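Local structure of Mll8374 protein (Mesorhizobium loti, 3B5E) at residues T154-A168 / L183-S197. The protein is probably a carboxylesterase of the alpha/beta-hydrolase fold, hydrolysing ester bonds of substrates not yet established. Residues are numbered along the deposited sequence; the frame is centred on the assembly and turned at random.
Sequences TDLAGIRTLIIAGAA and LSRHGAEVDARIIPS. With EDO (1,2-ethanediol), chain G.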
loop_
_atom_site.group_PDB
_atom_site.type_symbol
_atom_site.label_atom_id
_atom_site.label_comp_id
_atom_site.label_asym_id
_atom_site.label_seq_id
_atom_site.Cartn_x
_atom_site.Cartn_y
_atom_site.Cartn_z
ATOM N N THR A 154 8.471 -16.570 3.788
ATOM C CA THR A 154 8.276 -15.562 4.821
ATOM C C THR A 154 7.056 -15.875 5.667
ATOM O O THR A 154 6.001 -16.206 5.140
ATOM C CB THR A 154 8.114 -14.161 4.178
ATOM O OG1 THR A 154 9.295 -13.885 3.423
ATOM C CG2 THR A 154 7.955 -13.090 5.229
ATOM N N ASP A 155 7.212 -15.748 6.980
ATOM C CA ASP A 155 6.127 -16.017 7.904
ATOM C C ASP A 155 5.406 -14.716 8.187
ATOM O O ASP A 155 5.976 -13.831 8.819
ATOM C CB ASP A 155 6.668 -16.632 9.204
ATOM C CG ASP A 155 5.563 -17.019 10.190
ATOM O OD1 ASP A 155 4.372 -16.760 9.918
ATOM O OD2 ASP A 155 5.898 -17.609 11.245
ATOM N N LEU A 156 4.152 -14.618 7.742
ATOM C CA LEU A 156 3.355 -13.402 7.901
ATOM C C LEU A 156 2.392 -13.521 9.091
ATOM O O LEU A 156 1.439 -12.738 9.221
ATOM C CB LEU A 156 2.549 -13.118 6.619
ATOM C CG LEU A 156 3.333 -12.948 5.308
ATOM C CD1 LEU A 156 2.369 -12.746 4.141
ATOM C CD2 LEU A 156 4.351 -11.820 5.342
ATOM N N ALA A 157 2.621 -14.514 9.950
ATOM C CA ALA A 157 1.761 -14.735 11.098
ATOM C C ALA A 157 1.613 -13.429 11.840
ATOM O O ALA A 157 2.585 -12.724 12.076
ATOM C CB ALA A 157 2.332 -15.807 12.019
ATOM N N GLY A 158 0.384 -13.099 12.187
ATOM C CA GLY A 158 0.112 -11.899 12.942
ATOM C C GLY A 158 -0.224 -10.689 12.094
ATOM O O GLY A 158 -0.709 -9.686 12.640
ATOM N N ILE A 159 0.030 -10.737 10.785
ATOM C CA ILE A 159 -0.313 -9.609 9.925
ATOM C C ILE A 159 -1.786 -9.715 9.463
ATOM O O ILE A 159 -2.230 -10.755 8.999
ATOM C CB ILE A 159 0.675 -9.486 8.723
ATOM C CG1 ILE A 159 2.091 -9.286 9.255
ATOM C CG2 ILE A 159 0.318 -8.335 7.792
ATOM C CD1 ILE A 159 3.164 -9.391 8.183
ATOM N N ARG A 160 -2.536 -8.635 9.627
ATOM C CA ARG A 160 -3.849 -8.545 9.045
ATOM C C ARG A 160 -3.767 -7.790 7.725
ATOM O O ARG A 160 -3.255 -6.646 7.669
ATOM C CB ARG A 160 -4.798 -7.823 9.994
ATOM C CG ARG A 160 -5.080 -8.578 11.284
ATOM C CD ARG A 160 -5.793 -7.611 12.282
ATOM N NE ARG A 160 -7.184 -7.312 11.873
ATOM C CZ ARG A 160 -7.737 -6.110 11.609
ATOM N NH1 ARG A 160 -7.086 -4.947 11.677
ATOM N NH2 ARG A 160 -9.008 -6.089 11.268
ATOM N N THR A 161 -4.303 -8.422 6.684
ATOM C CA THR A 161 -4.344 -7.861 5.357
ATOM C C THR A 161 -5.796 -7.794 4.888
ATOM O O THR A 161 -6.538 -8.781 4.995
ATOM C CB THR A 161 -3.544 -8.726 4.385
ATOM O OG1 THR A 161 -2.296 -9.092 4.994
ATOM C CG2 THR A 161 -3.295 -7.966 3.091
ATOM N N LEU A 162 -6.204 -6.616 4.415
ATOM C CA LEU A 162 -7.464 -6.426 3.752
ATOM C C LEU A 162 -7.160 -6.337 2.239
ATOM O O LEU A 162 -6.213 -5.657 1.844
ATOM C CB LEU A 162 -8.142 -5.140 4.247
ATOM C CG LEU A 162 -9.351 -4.653 3.485
ATOM C CD1 LEU A 162 -10.615 -5.540 3.698
ATOM C CD2 LEU A 162 -9.611 -3.199 3.879
ATOM N N ILE A 163 -7.969 -7.032 1.421
ATOM C CA ILE A 163 -7.926 -6.963 -0.042
ATOM C C ILE A 163 -9.301 -6.547 -0.525
ATOM O O ILE A 163 -10.333 -7.101 -0.048
ATOM C CB ILE A 163 -7.517 -8.341 -0.669
ATOM C CG1 ILE A 163 -6.068 -8.683 -0.305
ATOM C CG2 ILE A 163 -7.784 -8.345 -2.187
ATOM C CD1 ILE A 163 -5.706 -10.139 -0.589
ATOM N N ILE A 164 -9.362 -5.534 -1.400
ATOM C CA ILE A 164 -10.620 -5.190 -2.043
ATOM C C ILE A 164 -10.488 -5.286 -3.547
ATOM O O ILE A 164 -9.728 -4.527 -4.164
ATOM C CB ILE A 164 -11.099 -3.801 -1.687
ATOM C CG1 ILE A 164 -11.051 -3.578 -0.178
ATOM C CG2 ILE A 164 -12.549 -3.583 -2.264
ATOM C CD1 ILE A 164 -11.678 -2.258 0.260
ATOM N N ALA A 165 -11.192 -6.273 -4.107
ATOM C CA ALA A 165 -11.255 -6.566 -5.525
ATOM C C ALA A 165 -12.479 -5.921 -6.109
ATOM O O ALA A 165 -13.530 -5.799 -5.475
ATOM C CB ALA A 165 -11.322 -8.083 -5.769
ATOM N N GLY A 166 -12.374 -5.579 -7.387
ATOM C CA GLY A 166 -13.530 -5.051 -8.074
ATOM C C GLY A 166 -14.189 -6.108 -8.952
ATOM O O GLY A 166 -13.551 -6.688 -9.803
ATOM N N ALA A 167 -15.494 -6.325 -8.791
ATOM C CA ALA A 167 -16.248 -7.329 -9.623
ATOM C C ALA A 167 -16.185 -6.980 -11.095
ATOM O O ALA A 167 -16.174 -7.864 -11.952
ATOM C CB ALA A 167 -17.771 -7.379 -9.191
ATOM N N ALA A 168 -16.138 -5.678 -11.377
ATOM C CA ALA A 168 -16.155 -5.138 -12.734
ATOM C C ALA A 168 -14.732 -4.893 -13.246
ATOM O O ALA A 168 -14.544 -4.337 -14.321
ATOM C CB ALA A 168 -16.974 -3.843 -12.773
ATOM N N LEU A 183 -1.084 -15.224 0.461
ATOM C CA LEU A 183 -0.892 -14.524 1.728
ATOM C C LEU A 183 -1.377 -15.396 2.894
ATOM O O LEU A 183 -0.720 -15.455 3.924
ATOM C CB LEU A 183 -1.570 -13.158 1.704
ATOM C CG LEU A 183 -1.027 -12.153 0.656
ATOM C CD1 LEU A 183 -1.841 -10.835 0.645
ATOM C CD2 LEU A 183 0.457 -11.844 0.871
ATOM N N SER A 184 -2.508 -16.074 2.692
ATOM C CA SER A 184 -3.043 -17.044 3.649
ATOM C C SER A 184 -2.025 -18.134 3.954
ATOM O O SER A 184 -1.721 -18.395 5.116
ATOM C CB SER A 184 -4.342 -17.687 3.126
ATOM O OG SER A 184 -4.955 -18.454 4.152
ATOM N N ARG A 185 -1.486 -18.753 2.910
ATOM C CA ARG A 185 -0.507 -19.822 3.076
ATOM C C ARG A 185 0.707 -19.371 3.881
ATOM O O ARG A 185 1.259 -20.167 4.641
ATOM C CB ARG A 185 -0.023 -20.386 1.744
ATOM C CG ARG A 185 -1.023 -21.297 1.047
ATOM C CD ARG A 185 -0.523 -21.731 -0.318
ATOM N NE ARG A 185 0.820 -22.299 -0.257
ATOM N N HIS A 186 1.088 -18.105 3.759
ATOM C CA HIS A 186 2.237 -17.587 4.485
ATOM C C HIS A 186 1.895 -17.140 5.895
ATOM O O HIS A 186 2.759 -16.716 6.649
ATOM C CB HIS A 186 2.889 -16.461 3.698
ATOM C CG HIS A 186 3.727 -16.953 2.569
ATOM N ND1 HIS A 186 5.092 -17.090 2.667
ATOM C CD2 HIS A 186 3.387 -17.403 1.338
ATOM C CE1 HIS A 186 5.557 -17.576 1.531
ATOM N NE2 HIS A 186 4.545 -17.769 0.708
ATOM N N GLY A 187 0.620 -17.229 6.233
ATOM C CA GLY A 187 0.174 -17.045 7.593
ATOM C C GLY A 187 -0.504 -15.731 7.897
ATOM O O GLY A 187 -0.835 -15.500 9.042
ATOM N N ALA A 188 -0.727 -14.884 6.890
ATOM C CA ALA A 188 -1.448 -13.632 7.083
ATOM C C ALA A 188 -2.923 -13.918 7.387
ATOM O O ALA A 188 -3.485 -14.907 6.936
ATOM C CB ALA A 188 -1.317 -12.747 5.862
ATOM N N GLU A 189 -3.531 -13.048 8.171
ATOM C CA GLU A 189 -4.973 -13.079 8.375
ATOM C C GLU A 189 -5.618 -12.199 7.300
ATOM O O GLU A 189 -5.595 -10.973 7.373
ATOM C CB GLU A 189 -5.306 -12.588 9.774
ATOM C CG GLU A 189 -6.773 -12.309 10.020
ATOM C CD GLU A 189 -7.059 -11.936 11.474
ATOM O OE1 GLU A 189 -6.190 -12.211 12.341
ATOM O OE2 GLU A 189 -8.147 -11.361 11.742
ATOM N N VAL A 190 -6.210 -12.851 6.315
ATOM C CA VAL A 190 -6.703 -12.158 5.118
ATOM C C VAL A 190 -8.205 -11.894 5.251
ATOM O O VAL A 190 -8.968 -12.776 5.628
ATOM C CB VAL A 190 -6.417 -12.995 3.827
ATOM C CG1 VAL A 190 -6.893 -12.234 2.575
ATOM C CG2 VAL A 190 -4.916 -13.398 3.713
ATOM N N ASP A 191 -8.614 -10.671 4.954
ATOM C CA ASP A 191 -10.001 -10.326 4.808
ATOM C C ASP A 191 -10.140 -9.779 3.404
ATOM O O ASP A 191 -9.716 -8.672 3.146
ATOM C CB ASP A 191 -10.342 -9.231 5.800
ATOM C CG ASP A 191 -11.768 -8.829 5.742
ATOM O OD1 ASP A 191 -12.486 -9.256 4.825
ATOM O OD2 ASP A 191 -12.180 -8.056 6.644
ATOM N N ALA A 192 -10.700 -10.581 2.496
ATOM C CA ALA A 192 -10.822 -10.213 1.077
ATOM C C ALA A 192 -12.293 -10.019 0.670
ATOM O O ALA A 192 -13.170 -10.851 1.016
ATOM C CB ALA A 192 -10.151 -11.261 0.187
ATOM N N ARG A 193 -12.536 -8.877 0.019
ATOM C CA ARG A 193 -13.864 -8.437 -0.427
ATOM C C ARG A 193 -13.888 -8.301 -1.934
ATOM O O ARG A 193 -12.867 -7.988 -2.563
ATOM C CB ARG A 193 -14.255 -7.059 0.159
ATOM C CG ARG A 193 -14.028 -6.902 1.615
ATOM C CD ARG A 193 -14.859 -7.846 2.442
ATOM N NE ARG A 193 -14.562 -7.683 3.853
ATOM C CZ ARG A 193 -15.167 -6.795 4.640
ATOM N NH1 ARG A 193 -16.166 -6.049 4.205
ATOM N NH2 ARG A 193 -14.793 -6.685 5.901
ATOM N N ILE A 194 -15.062 -8.535 -2.507
ATOM C CA ILE A 194 -15.360 -8.173 -3.897
ATOM C C ILE A 194 -16.510 -7.193 -3.838
ATOM O O ILE A 194 -17.535 -7.515 -3.226
ATOM C CB ILE A 194 -15.797 -9.374 -4.771
ATOM C CG1 ILE A 194 -14.729 -10.471 -4.850
ATOM C CG2 ILE A 194 -16.174 -8.893 -6.190
ATOM C CD1 ILE A 194 -15.256 -11.874 -5.333
ATOM N N ILE A 195 -16.352 -6.016 -4.462
ATOM C CA ILE A 195 -17.384 -4.976 -4.477
ATOM C C ILE A 195 -17.800 -4.789 -5.929
ATOM O O ILE A 195 -17.112 -5.290 -6.821
ATOM C CB ILE A 195 -16.917 -3.648 -3.762
ATOM C CG1 ILE A 195 -15.669 -3.010 -4.405
ATOM C CG2 ILE A 195 -16.684 -3.888 -2.250
ATOM C CD1 ILE A 195 -15.400 -1.493 -3.944
ATOM N N PRO A 196 -18.954 -4.172 -6.183
ATOM C CA PRO A 196 -19.410 -4.032 -7.588
ATOM C C PRO A 196 -18.551 -3.143 -8.495
ATOM O O PRO A 196 -18.696 -3.201 -9.718
ATOM C CB PRO A 196 -20.835 -3.466 -7.447
ATOM C CG PRO A 196 -21.240 -3.843 -6.015
ATOM C CD PRO A 196 -19.987 -3.751 -5.218
ATOM N N SER A 197 -17.666 -2.362 -7.895
ATOM C CA SER A 197 -16.763 -1.464 -8.624
ATOM C C SER A 197 -15.841 -2.157 -9.609
ATOM O O SER A 197 -15.611 -3.379 -9.555
ATOM C CB SER A 197 -15.919 -0.650 -7.621
ATOM O OG SER A 197 -16.795 0.120 -6.862
HETATM C C1 EDO G . 4.517 -20.316 -1.741
HETATM O O1 EDO G . 4.919 -18.949 -1.626
HETATM C C2 EDO G . 3.058 -20.336 -2.117
HETATM O O2 EDO G . 2.339 -20.377 -0.889
#
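Thr-161, Ile-163 and Ala-165 each give N-H and C=O to strand 189-195, as in Thr-161 N to Glu-189 O (2.9 Å) and Asp-191 N to Thr-161 O (2.8 Å). Strands 160-166 and 189-195 run parallel, their directions 14° apart, and backbone hydrogen bonds join them from Ile-159 O to Ala-167 N. Beyond the strands, Ser-197 O accepts from Ala-168 N.

At the other end, His-186 holds the 154-156 backbone twice. Its ND1 donates to Thr-154 O (2.8 Å), the oxygen lying in the ring plane and using a lone pair, while its carbonyl O accepts from Leu-156 N (2.7 Å). NE2 meets O1 of an ethanediol, probably from the crystallisation liquor. A leucine in place of His-186 would probably leave Thr-154 O without this donor and the loop leading into strand 160-166 less firmly fixed. Gly-187 closes the helix in a Schellman motif.

Among the charged groups, Arg-193 bends at chi2 (-63°), bringing NE and NH2 side-on to the Asp-191 carboxylate, one nitrogen to each oxygen. Arg-160 runs alongside Glu-189 without a salt bridge, its NH2 hydrogen-bonded instead to Trp-212 O.

In the packing, Leu-162 runs alongside Asp-191, Leu-162 CD1 lying 4.0 Å from Asp-191 CG. On the face of Thr-161 and Ile-163, Leu-183 CD1 touches Thr-161 CG2 (4.0 Å) and Ile-163 CD1 (4.1 Å); before the strand's start, Leu-183 CD2 meets Leu-156 CD1 (3.9 Å).

With helix 176-185 between them in sequence, the two strands form a beta-alpha-beta crossover at the sheet's edge, strand 189-195 outermost; the helix packs on the Ile-163 face, helix 203-214 on the Leu-162 face, and strand 138-142 flanks strand 160-166.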